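Local atomic coordinates of beta-N-acetylhexosaminidase (Thermotoga neapolitana, PDB entry 5BZA), a protein that probably hydrolyses terminal non-reducing N-acetyl-D-hexosamine residues from N-acetyl-beta-D-hexosaminides, as a metal-binding member of glycoside hydrolase family 3. Residues C11-F16 and L46-F51; N17-E22 and N277-P282; I59-H64 and F108-A113; E372-F377 and K457-L462. All blocks are in the same frame, centred on the assembly; numbering follows the deposited sequence.

Contact 1: C11-F16 and L46-F51; sequences CGFDDF and LDFMNF
Asp47 OD2 is hydrogen-bonded to the hydroxyl of Tyr456 and also lies in the plane of the Phe16 ring, at its edge, 3.3 Å from Phe16 CE2. Asp47 OD1 makes a salt bridge with Lys457, so both carboxylate oxygens are engaged. The carboxylate stands almost upright to the ring, the planes being 81° apart. The rest of the contact is an aromatic cluster. Phe48 CA sits over the centre of the Phe16 ring, 3.8 Å from its centroid, in a CH-pi contact. Phe48 CG is anti to the backbone N (chi1 -163°), which swings the ring alongside Phe16; the two planes are nearly parallel. The two rings are slid apart and barely overlap, although Phe16 CD1 and Phe48 CD1 approach to 3.3 Å. The far edge of Phe48 then meets Phe13 in a T-shaped pair, with centroids 5.0 Å apart; CZ of Phe48 points at the centre of the Phe13 face. Phe51 adds its CB, 3.5 Å from Phe16 CZ, with its ring turned obliquely. The cluster joins barrel strand 9-13 and the loop after it to helix 42-54. Ile24 of helix 18-27 and Val32 of strand 31-34 pack against it.

Contact 2: N17-E22 and N277-P282; sequences NEEARE and NFRDLP
This is a partly buried packing contact with a salt bridge on its more exposed side, between the first turn of helix 18-27 and the turn that leads into helix 281-293. Phe278 and Ala20 make its apolar part. Ala20 CB lies over one face of the Phe278 ring, offset toward the rim and 4.2 Å from the centroid. The Phe278 CE2 comes closer to the helix backbone, 3.5 Å from Ala20 CA. Glu19 CG meets the ring at its edge, 3.9 Å from CE2. Arg279 CG covers the opposite face, and the guanidinium of Arg279 carries on past the end of the ring, with Phe278 CZ under its face. Arg279 NE donates to Glu19 OE1 at 2.8 Å, with an N-H...O angle of 158°. The oxygen lies close to the guanidinium plane, but the nitrogen approaches from above the carboxylate plane. Both chains are extended, which lets them span the gap. Asn17 is the N-cap of helix 18-27: its OD1 accepts from Ala20 N at 2.9 Å. Asn277 OD1 accepts from Arg279 N, an Asx turn. The contact thus sets the helix after the first barrel strand, 9-13, against the turn between the last strand, 273-275, and its helix, as expected where a TIM barrel closes.

Contact 3: I59-H64 and F108-A113; sequences IVSSDH and FNMVFA
Phe112 begins its contact at CB, which lies 3.5 Å from Asp63 OD1 and equally near Ser62 O. CG lies under Ser61 OG. Beyond it, CD2 is 3.3 Å from Asp63 OD1, which sits in the ring plane at the edge. On the other flank CD1 is 3.3 Å from Ser61 OG, which stands over the face toward its rim, and CE1 is equally near that oxygen. Ser61 OG also makes a weak hydrogen bond to Met110 O. At the tip, CZ is 3.8 Å from Ser61 CB, which makes a CH-pi contact with this face. The two segments carry strands 59-62 and 110-111 and the loops just after them; the strands are parallel neighbours in the TIM barrel of the family 3 N-terminal domain. Their pairing is irregular. Phe112 N donates to Ser62 O at 3.0 Å, and Phe112 centres an inverse gamma turn. Val60 O accepts from two donors, Asn109 N and Met110 N. Val60 N instead finds a side chain, Asn109 OD1, at 2.8 Å; Asn109 CG lies between its own N and carbonyl carbon (chi1 45°), which bends the amide back to the strand. Its ND2 is held by Phe58 O. A water links Ser62 OG to Met110 O, to which it donates at 2.9 Å. Ser62 OG also accepts from His64 N, an ST turn. Val60 CG1 packs on Phe108 CD1, and Ile59 CG2 on Met110 CE. Asp63 lies about 7 Å, side chain to ion, from a bound cadmium.

Contact 4: E372-F377 and K457-L462; sequences EVAKRF and KSFQHL
Phe377 and Phe459 lean across each other obliquely, their ring planes 49° apart and their centroids 5.8 Å apart. The closer meeting is between the Phe377 ring and the stem of Phe459: Phe459 CB sits over one face of that ring, 3.9 Å from its centroid, in a CH-pi contact. In Phe459 the CG lies anti to the carbonyl carbon (chi1 -63°), which carries the ring past Phe377 to the preceding turn of the same helix, at Val373 and Ala374. There its CE2 comes within 3.3 Å of Ala374 CA, with Ala374 CB beside it. Val373 CG1 meets the same ring at its edge, 3.8 Å from CD2. Gln460 CG touches the other end of Phe377, 3.6 Å from CE1. The Gln460 amide stands steeply to that ring, and its OE1 accepts at 2.8 Å from Lys457 NZ, which also makes salt bridges to Asp47 and Glu330. The short helix segments run nearly parallel, with axes 9.8 Å apart and a crossing angle of -23°. Phe378 and Tyr456 add edge-to-face partners to Phe459 and Phe377 respectively. Helices 364-377 and 452-463 thus pack side by side in the C-terminal domain, with Phe403 of strand 399-404 against Phe459 and helix 42-54 of the barrel touching Val373 and Gln460.

How the contacts relate
From the N terminus, contact 1 closes a short loop from strand 9-13 through helix 18-27 and strand 31-34 to helix 42-54. Contact 2 starts just after its first segment and closes a far longer loop, at the turn after the last barrel strand; the two cross, and they touch through Phe13 and Phe278. Contact 3 falls within the long loop of contact 2 and follows contact 1 in series. It joins adjacent strands of the same barrel sheet, without touching contact 2. Contact 4 comes last, wholly in the C-terminal domain. Salt bridges Asp47-Lys457 and Asp15-Arg376 tie it to contact 1, linking barrel and C-terminal domain.

Contact 1: C11-F16 and L46-F51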
loop_
_atom_site.group_PDB
_atom_site.type_symbol
_atom_site.label_atom_id
_atom_site.label_comp_id
_atom_site.label_asym_id
_atom_site.label_seq_id
_atom_site.Cartn_x
_atom_site.Cartn_y
_atom_site.Cartn_z
ATOM N N CYS B 11 6.063 18.828 13.489
ATOM C CA CYS B 11 6.549 19.381 12.195
ATOM C C CYS B 11 6.263 18.540 10.958
ATOM O O CYS B 11 6.503 17.337 10.947
ATOM C CB CYS B 11 8.075 19.627 12.213
ATOM S SG CYS B 11 8.748 20.656 13.577
ATOM N N GLY B 12 5.830 19.206 9.905
ATOM C CA GLY B 12 5.587 18.599 8.615
ATOM C C GLY B 12 6.889 18.518 7.814
ATOM O O GLY B 12 7.746 19.427 7.883
ATOM N N PHE B 13 7.058 17.378 7.126
ATOM C CA PHE B 13 8.228 17.103 6.303
ATOM C C PHE B 13 7.816 16.757 4.909
ATOM O O PHE B 13 7.149 15.749 4.683
ATOM C CB PHE B 13 9.037 15.979 6.887
ATOM C CG PHE B 13 9.679 16.317 8.183
ATOM C CD1 PHE B 13 8.968 16.213 9.376
ATOM C CD2 PHE B 13 11.004 16.702 8.230
ATOM C CE1 PHE B 13 9.563 16.479 10.563
ATOM C CE2 PHE B 13 11.601 16.962 9.431
ATOM C CZ PHE B 13 10.877 16.847 10.587
ATOM N N ASP B 14 8.215 17.620 3.987
ATOM C CA ASP B 14 7.891 17.505 2.586
ATOM C C ASP B 14 9.141 16.999 1.854
ATOM O O ASP B 14 9.159 16.823 0.629
ATOM C CB ASP B 14 7.427 18.872 2.075
ATOM C CG ASP B 14 6.591 18.780 0.834
ATOM O OD1 ASP B 14 5.680 17.904 0.783
ATOM O OD2 ASP B 14 6.789 19.638 -0.064
ATOM N N ASP B 15 10.188 16.801 2.640
ATOM C CA ASP B 15 11.448 16.291 2.151
ATOM C C ASP B 15 12.203 15.672 3.338
ATOM O O ASP B 15 11.901 15.975 4.500
ATOM C CB ASP B 15 12.254 17.413 1.447
ATOM C CG ASP B 15 13.407 16.855 0.572
ATOM O OD1 ASP B 15 13.453 15.628 0.430
ATOM O OD2 ASP B 15 14.200 17.618 -0.035
ATOM N N PHE B 16 13.145 14.765 3.050
ATOM C CA PHE B 16 14.002 14.192 4.078
ATOM C C PHE B 16 15.442 14.290 3.594
ATOM O O PHE B 16 15.757 13.873 2.482
ATOM C CB PHE B 16 13.624 12.739 4.389
ATOM C CG PHE B 16 14.575 12.073 5.342
ATOM C CD1 PHE B 16 14.694 12.513 6.653
ATOM C CD2 PHE B 16 15.401 11.026 4.901
ATOM C CE1 PHE B 16 15.592 11.896 7.529
ATOM C CE2 PHE B 16 16.286 10.413 5.759
ATOM C CZ PHE B 16 16.390 10.840 7.081
ATOM N N LEU B 46 11.084 5.298 3.567
ATOM C CA LEU B 46 11.728 4.228 4.324
ATOM C C LEU B 46 12.995 4.689 5.043
ATOM O O LEU B 46 13.214 4.332 6.230
ATOM C CB LEU B 46 12.066 3.044 3.394
ATOM C CG LEU B 46 10.869 2.358 2.762
ATOM C CD1 LEU B 46 11.308 1.254 1.780
ATOM C CD2 LEU B 46 9.969 1.788 3.854
ATOM N N ASP B 47 13.826 5.484 4.354
ATOM C CA ASP B 47 15.025 5.977 4.995
ATOM C C ASP B 47 14.670 6.914 6.171
ATOM O O ASP B 47 15.334 6.884 7.226
ATOM C CB ASP B 47 15.936 6.696 3.989
ATOM C CG ASP B 47 17.346 6.974 4.566
ATOM O OD1 ASP B 47 17.840 6.160 5.393
ATOM O OD2 ASP B 47 17.968 8.002 4.207
ATOM N N PHE B 48 13.642 7.754 6.001
ATOM C CA PHE B 48 13.131 8.625 7.098
ATOM C C PHE B 48 12.655 7.768 8.293
ATOM O O PHE B 48 13.065 8.004 9.426
ATOM C CB PHE B 48 11.990 9.518 6.567
ATOM C CG PHE B 48 11.640 10.720 7.439
ATOM C CD1 PHE B 48 12.389 11.058 8.554
ATOM C CD2 PHE B 48 10.567 11.544 7.077
ATOM C CE1 PHE B 48 12.078 12.192 9.308
ATOM C CE2 PHE B 48 10.242 12.669 7.810
ATOM C CZ PHE B 48 10.994 12.997 8.936
ATOM N N MET B 49 11.808 6.762 8.048
ATOM C CA MET B 49 11.368 5.884 9.140
ATOM C C MET B 49 12.570 5.238 9.879
ATOM O O MET B 49 12.581 5.139 11.118
ATOM C CB MET B 49 10.440 4.785 8.623
ATOM C CG MET B 49 9.127 5.305 8.159
ATOM S SD MET B 49 8.147 6.272 9.370
ATOM C CE MET B 49 7.867 5.072 10.656
ATOM N N ASN B 50 13.582 4.825 9.119
ATOM C CA ASN B 50 14.795 4.273 9.721
ATOM C C ASN B 50 15.530 5.331 10.593
ATOM O O ASN B 50 15.963 5.060 11.713
ATOM C CB ASN B 50 15.726 3.726 8.613
ATOM C CG ASN B 50 16.845 2.892 9.157
ATOM O OD1 ASN B 50 16.631 2.047 10.027
ATOM N ND2 ASN B 50 18.039 3.078 8.622
ATOM N N PHE B 51 15.704 6.531 10.051
ATOM C CA PHE B 51 16.215 7.640 10.839
ATOM C C PHE B 51 15.390 7.866 12.136
ATOM O O PHE B 51 15.966 8.067 13.228
ATOM C CB PHE B 51 16.264 8.910 9.993
ATOM C CG PHE B 51 16.720 10.110 10.748
ATOM C CD1 PHE B 51 18.067 10.348 10.943
ATOM C CD2 PHE B 51 15.787 10.992 11.298
ATOM C CE1 PHE B 51 18.486 11.450 11.662
ATOM C CE2 PHE B 51 16.193 12.108 12.019
ATOM C CZ PHE B 51 17.543 12.341 12.204
#

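Contact 2: N17-E22 and N277-P282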
loop_
_atom_site.group_PDB
_atom_site.type_symbol
_atom_site.label_atom_id
_atom_site.label_comp_id
_atom_site.label_asym_id
_atom_site.label_seq_id
_atom_site.Cartn_x
_atom_site.Cartn_y
_atom_site.Cartn_z
ATOM N N ASN B 17 16.309 14.903 4.386
ATOM C CA ASN B 17 17.616 15.272 3.880
ATOM C C ASN B 17 18.465 15.685 5.058
ATOM O O ASN B 17 18.051 15.501 6.210
ATOM C CB ASN B 17 17.508 16.383 2.823
ATOM C CG ASN B 17 16.668 17.580 3.312
ATOM O OD1 ASN B 17 16.767 17.993 4.475
ATOM N ND2 ASN B 17 15.885 18.158 2.411
ATOM N N GLU B 18 19.662 16.209 4.799
ATOM C CA GLU B 18 20.593 16.452 5.920
ATOM C C GLU B 18 20.033 17.622 6.739
ATOM O O GLU B 18 20.136 17.606 7.961
ATOM C CB GLU B 18 22.031 16.704 5.426
ATOM C CG GLU B 18 23.223 16.582 6.445
ATOM C CD GLU B 18 23.468 15.117 7.004
ATOM O OE1 GLU B 18 22.588 14.235 6.825
ATOM O OE2 GLU B 18 24.573 14.809 7.551
ATOM N N GLU B 19 19.380 18.596 6.094
ATOM C CA GLU B 19 18.782 19.696 6.864
ATOM C C GLU B 19 17.716 19.137 7.834
ATOM O O GLU B 19 17.715 19.467 9.032
ATOM C CB GLU B 19 18.154 20.768 5.958
ATOM C CG GLU B 19 17.586 21.977 6.726
ATOM C CD GLU B 19 17.033 23.093 5.823
ATOM O OE1 GLU B 19 16.775 22.823 4.626
ATOM O OE2 GLU B 19 16.832 24.235 6.317
ATOM N N ALA B 20 16.838 18.273 7.313
ATOM C CA ALA B 20 15.837 17.626 8.144
ATOM C C ALA B 20 16.453 16.883 9.345
ATOM O O ALA B 20 16.045 17.100 10.480
ATOM C CB ALA B 20 14.993 16.706 7.300
ATOM N N ARG B 21 17.469 16.058 9.123
ATOM C CA ARG B 21 18.116 15.404 10.252
ATOM C C ARG B 21 18.709 16.422 11.231
ATOM O O ARG B 21 18.639 16.219 12.447
ATOM C CB ARG B 21 19.222 14.438 9.787
ATOM C CG ARG B 21 18.768 13.397 8.779
ATOM C CD ARG B 21 19.922 12.491 8.239
ATOM N NE ARG B 21 19.480 12.192 6.888
ATOM C CZ ARG B 21 20.031 12.677 5.788
ATOM N NH1 ARG B 21 21.144 13.377 5.858
ATOM N NH2 ARG B 21 19.498 12.395 4.609
ATOM N N GLU B 22 19.336 17.478 10.706
ATOM C CA GLU B 22 19.910 18.533 11.544
ATOM C C GLU B 22 18.836 19.141 12.460
ATOM O O GLU B 22 19.046 19.223 13.672
ATOM C CB GLU B 22 20.549 19.677 10.707
ATOM C CG GLU B 22 22.005 19.461 10.185
ATOM C CD GLU B 22 22.499 20.579 9.215
ATOM O OE1 GLU B 22 21.913 21.703 9.222
ATOM O OE2 GLU B 22 23.487 20.335 8.458
ATOM N N ASN B 277 6.026 23.037 7.885
ATOM C CA ASN B 277 7.366 23.080 7.327
ATOM C C ASN B 277 8.433 23.011 8.422
ATOM O O ASN B 277 8.564 23.946 9.205
ATOM C CB ASN B 277 7.572 24.346 6.510
ATOM C CG ASN B 277 8.845 24.314 5.691
ATOM O OD1 ASN B 277 9.785 23.530 5.966
ATOM N ND2 ASN B 277 8.903 25.180 4.676
ATOM N N PHE B 278 9.218 21.929 8.448
ATOM C CA PHE B 278 10.216 21.738 9.507
ATOM C C PHE B 278 11.238 22.856 9.496
ATOM O O PHE B 278 11.825 23.189 10.519
ATOM C CB PHE B 278 10.928 20.378 9.349
ATOM C CG PHE B 278 11.816 20.288 8.125
ATOM C CD1 PHE B 278 11.275 19.932 6.879
ATOM C CD2 PHE B 278 13.190 20.567 8.209
ATOM C CE1 PHE B 278 12.089 19.844 5.737
ATOM C CE2 PHE B 278 14.006 20.474 7.080
ATOM C CZ PHE B 278 13.454 20.126 5.839
ATOM N N ARG B 279 11.439 23.439 8.327
ATOM C CA ARG B 279 12.350 24.551 8.213
ATOM C C ARG B 279 11.867 25.765 9.036
ATOM O O ARG B 279 12.673 26.614 9.374
ATOM C CB ARG B 279 12.580 24.922 6.742
ATOM C CG ARG B 279 13.241 23.797 5.913
ATOM C CD ARG B 279 13.379 24.163 4.432
ATOM N NE ARG B 279 14.188 23.177 3.699
ATOM C CZ ARG B 279 13.709 22.260 2.853
ATOM N NH1 ARG B 279 12.403 22.258 2.541
ATOM N NH2 ARG B 279 14.553 21.384 2.269
ATOM N N ASP B 280 10.575 25.856 9.365
ATOM C CA ASP B 280 10.111 26.939 10.255
ATOM C C ASP B 280 10.384 26.679 11.725
ATOM O O ASP B 280 10.118 27.548 12.554
ATOM C CB ASP B 280 8.610 27.179 10.107
ATOM C CG ASP B 280 8.265 27.745 8.787
ATOM O OD1 ASP B 280 9.043 28.578 8.274
ATOM O OD2 ASP B 280 7.244 27.326 8.230
ATOM N N LEU B 281 10.856 25.483 12.063
ATOM C CA LEU B 281 10.962 25.152 13.481
ATOM C C LEU B 281 11.859 26.128 14.270
ATOM O O LEU B 281 11.469 26.559 15.344
ATOM C CB LEU B 281 11.449 23.720 13.664
ATOM C CG LEU B 281 11.595 23.263 15.117
ATOM C CD1 LEU B 281 10.313 23.521 15.887
ATOM C CD2 LEU B 281 11.939 21.783 15.167
ATOM N N PRO B 282 13.043 26.497 13.738
ATOM C CA PRO B 282 13.847 27.417 14.556
ATOM C C PRO B 282 13.139 28.762 14.905
ATOM O O PRO B 282 13.115 29.120 16.089
ATOM C CB PRO B 282 15.093 27.645 13.695
ATOM C CG PRO B 282 15.214 26.405 12.885
ATOM C CD PRO B 282 13.790 26.023 12.556
#

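Contact 3: I59-H64 and F108-A113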
loop_
_atom_site.group_PDB
_atom_site.type_symbol
_atom_site.label_atom_id
_atom_site.label_comp_id
_atom_site.label_asym_id
_atom_site.label_seq_id
_atom_site.Cartn_x
_atom_site.Cartn_y
_atom_site.Cartn_z
ATOM N N ILE B 59 5.939 11.070 17.916
ATOM C CA ILE B 59 4.600 10.867 17.404
ATOM C C ILE B 59 4.688 11.055 15.891
ATOM O O ILE B 59 5.124 12.126 15.431
ATOM C CB ILE B 59 3.578 11.881 18.014
ATOM C CG1 ILE B 59 3.649 11.823 19.540
ATOM C CG2 ILE B 59 2.157 11.577 17.509
ATOM C CD1 ILE B 59 2.926 12.936 20.224
ATOM N N VAL B 60 4.289 10.028 15.130
ATOM C CA VAL B 60 4.431 10.023 13.674
ATOM C C VAL B 60 3.055 9.950 13.041
ATOM O O VAL B 60 2.298 8.999 13.307
ATOM C CB VAL B 60 5.290 8.806 13.135
ATOM C CG1 VAL B 60 5.403 8.837 11.588
ATOM C CG2 VAL B 60 6.672 8.785 13.780
ATOM N N SER B 61 2.730 10.932 12.195
ATOM C CA SER B 61 1.371 11.074 11.746
ATOM C C SER B 61 1.296 11.301 10.229
ATOM O O SER B 61 2.286 11.683 9.581
ATOM C CB SER B 61 0.711 12.262 12.501
ATOM O OG SER B 61 -0.690 12.202 12.360
ATOM N N SER B 62 0.103 11.110 9.676
ATOM C CA SER B 62 -0.189 11.460 8.291
ATOM C C SER B 62 -1.556 12.131 8.200
ATOM O O SER B 62 -2.356 12.064 9.161
ATOM C CB SER B 62 -0.191 10.220 7.407
ATOM O OG SER B 62 -1.405 9.510 7.641
ATOM N N ASP B 63 -1.843 12.698 7.026
ATOM C CA ASP B 63 -3.170 13.231 6.735
ATOM C C ASP B 63 -4.022 12.241 5.953
ATOM O O ASP B 63 -4.871 12.645 5.147
ATOM C CB ASP B 63 -3.108 14.534 5.920
ATOM C CG ASP B 63 -2.616 15.710 6.715
ATOM O OD1 ASP B 63 -2.859 15.745 7.932
ATOM O OD2 ASP B 63 -2.028 16.630 6.097
ATOM N N HIS B 64 -3.804 10.957 6.164
ATOM C CA HIS B 64 -4.513 9.988 5.373
ATOM C C HIS B 64 -5.916 9.768 5.904
ATOM O O HIS B 64 -6.154 8.874 6.704
ATOM C CB HIS B 64 -3.746 8.647 5.281
ATOM C CG HIS B 64 -4.321 7.723 4.251
ATOM N ND1 HIS B 64 -3.880 7.698 2.948
ATOM C CD2 HIS B 64 -5.381 6.883 4.307
ATOM C CE1 HIS B 64 -4.611 6.839 2.259
ATOM N NE2 HIS B 64 -5.535 6.337 3.057
ATOM N N PHE B 108 3.597 4.415 11.538
ATOM C CA PHE B 108 2.818 5.583 12.019
ATOM C C PHE B 108 2.222 5.271 13.418
ATOM O O PHE B 108 2.100 4.108 13.785
ATOM C CB PHE B 108 1.722 5.954 11.005
ATOM C CG PHE B 108 2.260 6.547 9.723
ATOM C CD1 PHE B 108 2.490 7.924 9.608
ATOM C CD2 PHE B 108 2.616 5.704 8.645
ATOM C CE1 PHE B 108 3.005 8.475 8.415
ATOM C CE2 PHE B 108 3.147 6.223 7.454
ATOM C CZ PHE B 108 3.346 7.612 7.336
ATOM N N ASN B 109 1.972 6.269 14.265
ATOM C CA ASN B 109 1.201 5.978 15.481
ATOM C C ASN B 109 0.075 6.990 15.758
ATOM O O ASN B 109 -0.685 6.845 16.726
ATOM C CB ASN B 109 2.132 5.877 16.698
ATOM C CG ASN B 109 3.151 6.981 16.743
ATOM O OD1 ASN B 109 2.808 8.156 16.591
ATOM N ND2 ASN B 109 4.430 6.620 16.963
ATOM N N MET B 110 -0.115 7.934 14.837
ATOM C CA MET B 110 -1.217 8.887 14.932
ATOM C C MET B 110 -1.720 9.093 13.520
ATOM O O MET B 110 -0.982 8.895 12.568
ATOM C CB MET B 110 -0.773 10.218 15.559
ATOM C CG MET B 110 -1.911 11.260 15.705
ATOM S SD MET B 110 -1.431 12.732 16.659
ATOM C CE MET B 110 -1.480 12.061 18.326
ATOM N N VAL B 111 -2.987 9.440 13.387
ATOM C CA VAL B 111 -3.514 9.903 12.138
ATOM C C VAL B 111 -4.303 11.213 12.410
ATOM O O VAL B 111 -5.039 11.345 13.390
ATOM C CB VAL B 111 -4.402 8.833 11.482
ATOM C CG1 VAL B 111 -5.673 8.576 12.343
ATOM C CG2 VAL B 111 -4.728 9.208 10.033
ATOM N N PHE B 112 -4.143 12.177 11.511
ATOM C CA PHE B 112 -4.873 13.430 11.612
ATOM C C PHE B 112 -6.236 13.185 10.960
ATOM O O PHE B 112 -6.532 13.724 9.885
ATOM C CB PHE B 112 -4.095 14.573 10.953
ATOM C CG PHE B 112 -2.859 14.984 11.717
ATOM C CD1 PHE B 112 -2.713 14.667 13.042
ATOM C CD2 PHE B 112 -1.859 15.731 11.106
ATOM C CE1 PHE B 112 -1.587 15.079 13.773
ATOM C CE2 PHE B 112 -0.718 16.144 11.829
ATOM C CZ PHE B 112 -0.588 15.802 13.173
ATOM N N ALA B 113 -7.039 12.368 11.647
ATOM C CA ALA B 113 -8.387 12.010 11.250
ATOM C C ALA B 113 -9.052 11.391 12.489
ATOM O O ALA B 113 -8.339 11.020 13.420
ATOM C CB ALA B 113 -8.370 11.041 10.116
HETATM O O HOH W 1 -1.163 8.015 9.840
#

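Contact 4: E372-F377 and K457-L462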
loop_
_atom_site.group_PDB
_atom_site.type_symbol
_atom_site.label_atom_id
_atom_site.label_comp_id
_atom_site.label_asym_id
_atom_site.label_seq_id
_atom_site.Cartn_x
_atom_site.Cartn_y
_atom_site.Cartn_z
ATOM N N GLU B 372 16.602 9.821 -10.998
ATOM C CA GLU B 372 16.035 10.662 -9.939
ATOM C C GLU B 372 16.901 10.542 -8.684
ATOM O O GLU B 372 17.365 11.553 -8.137
ATOM C CB GLU B 372 14.577 10.261 -9.651
ATOM C CG GLU B 372 13.874 11.062 -8.547
ATOM C CD GLU B 372 12.536 10.439 -8.118
ATOM O OE1 GLU B 372 11.610 10.356 -8.968
ATOM O OE2 GLU B 372 12.427 9.988 -6.939
ATOM N N VAL B 373 17.195 9.311 -8.290
ATOM C CA VAL B 373 17.937 9.071 -7.051
ATOM C C VAL B 373 19.367 9.610 -7.141
ATOM O O VAL B 373 19.920 10.211 -6.200
ATOM C CB VAL B 373 17.988 7.569 -6.735
ATOM C CG1 VAL B 373 18.676 7.341 -5.387
ATOM C CG2 VAL B 373 16.584 6.960 -6.756
ATOM N N ALA B 374 19.977 9.390 -8.293
ATOM C CA ALA B 374 21.358 9.809 -8.478
ATOM C C ALA B 374 21.423 11.316 -8.368
ATOM O O ALA B 374 22.352 11.854 -7.760
ATOM C CB ALA B 374 21.912 9.326 -9.809
ATOM N N LYS B 375 20.435 11.993 -8.949
ATOM C CA LYS B 375 20.395 13.458 -8.883
ATOM C C LYS B 375 20.377 14.080 -7.476
ATOM O O LYS B 375 20.861 15.225 -7.323
ATOM C CB LYS B 375 19.193 13.967 -9.677
ATOM C CG LYS B 375 19.462 13.939 -11.174
ATOM C CD LYS B 375 18.221 14.201 -11.991
ATOM C CE LYS B 375 18.564 14.187 -13.471
ATOM N NZ LYS B 375 17.352 14.003 -14.334
ATOM N N ARG B 376 19.885 13.376 -6.448
ATOM C CA ARG B 376 19.957 13.882 -5.044
ATOM C C ARG B 376 21.379 13.992 -4.499
ATOM O O ARG B 376 21.669 14.782 -3.591
ATOM C CB ARG B 376 19.166 12.973 -4.098
ATOM C CG ARG B 376 17.715 12.821 -4.458
ATOM C CD ARG B 376 16.924 12.160 -3.326
ATOM N NE ARG B 376 16.914 12.937 -2.082
ATOM C CZ ARG B 376 15.971 13.822 -1.740
ATOM N NH1 ARG B 376 14.927 14.052 -2.533
ATOM N NH2 ARG B 376 16.067 14.457 -0.585
ATOM N N PHE B 377 22.274 13.190 -5.084
ATOM C CA PHE B 377 23.621 12.957 -4.548
ATOM C C PHE B 377 24.738 13.488 -5.450
ATOM O O PHE B 377 25.833 13.807 -4.982
ATOM C CB PHE B 377 23.827 11.455 -4.321
ATOM C CG PHE B 377 22.921 10.862 -3.277
ATOM C CD1 PHE B 377 23.254 10.915 -1.919
ATOM C CD2 PHE B 377 21.742 10.238 -3.649
ATOM C CE1 PHE B 377 22.403 10.356 -0.950
ATOM C CE2 PHE B 377 20.896 9.690 -2.677
ATOM C CZ PHE B 377 21.232 9.751 -1.330
ATOM N N LYS B 457 20.975 3.870 -1.172
ATOM C CA LYS B 457 21.950 3.515 -0.152
ATOM C C LYS B 457 23.360 3.365 -0.739
ATOM O O LYS B 457 24.354 3.672 -0.069
ATOM C CB LYS B 457 21.544 2.227 0.561
ATOM C CG LYS B 457 20.426 2.430 1.560
ATOM C CD LYS B 457 20.849 3.425 2.650
ATOM C CE LYS B 457 19.676 3.894 3.497
ATOM N NZ LYS B 457 20.121 4.736 4.636
ATOM N N SER B 458 23.454 2.939 -2.001
ATOM C CA SER B 458 24.776 2.770 -2.618
ATOM C C SER B 458 25.408 4.156 -2.820
ATOM O O SER B 458 26.615 4.323 -2.571
ATOM C CB SER B 458 24.686 1.958 -3.921
ATOM O OG SER B 458 24.375 2.737 -5.065
ATOM N N PHE B 459 24.602 5.160 -3.192
ATOM C CA PHE B 459 25.148 6.513 -3.323
ATOM C C PHE B 459 25.596 7.022 -1.956
ATOM O O PHE B 459 26.668 7.648 -1.823
ATOM C CB PHE B 459 24.144 7.470 -3.971
ATOM C CG PHE B 459 23.774 7.088 -5.369
ATOM C CD1 PHE B 459 24.721 6.526 -6.223
ATOM C CD2 PHE B 459 22.487 7.260 -5.831
ATOM C CE1 PHE B 459 24.388 6.156 -7.498
ATOM C CE2 PHE B 459 22.141 6.900 -7.125
ATOM C CZ PHE B 459 23.094 6.349 -7.963
ATOM N N GLN B 460 24.790 6.748 -0.933
ATOM C CA GLN B 460 25.156 7.176 0.423
ATOM C C GLN B 460 26.484 6.587 0.875
ATOM O O GLN B 460 27.347 7.287 1.449
ATOM C CB GLN B 460 24.076 6.784 1.429
ATOM C CG GLN B 460 22.905 7.756 1.529
ATOM C CD GLN B 460 22.014 7.465 2.730
ATOM O OE1 GLN B 460 21.903 6.317 3.170
ATOM N NE2 GLN B 460 21.373 8.516 3.272
ATOM N N HIS B 461 26.650 5.299 0.593
ATOM C CA HIS B 461 27.840 4.571 1.010
ATOM C C HIS B 461 29.047 5.073 0.251
ATOM O O HIS B 461 30.123 5.246 0.808
ATOM C CB HIS B 461 27.652 3.067 0.812
ATOM C CG HIS B 461 27.209 2.368 2.059
ATOM N ND1 HIS B 461 28.083 2.024 3.069
ATOM C CD2 HIS B 461 25.985 1.964 2.471
ATOM C CE1 HIS B 461 27.411 1.466 4.060
ATOM N NE2 HIS B 461 26.136 1.408 3.718
ATOM N N LEU B 462 28.825 5.329 -1.026
ATOM C CA LEU B 462 29.842 5.846 -1.905
ATOM C C LEU B 462 30.400 7.128 -1.353
ATOM O O LEU B 462 31.619 7.252 -1.186
ATOM C CB LEU B 462 29.258 6.079 -3.293
ATOM C CG LEU B 462 30.221 6.430 -4.416
ATOM C CD1 LEU B 462 31.258 5.310 -4.519
ATOM C CD2 LEU B 462 29.461 6.571 -5.734
#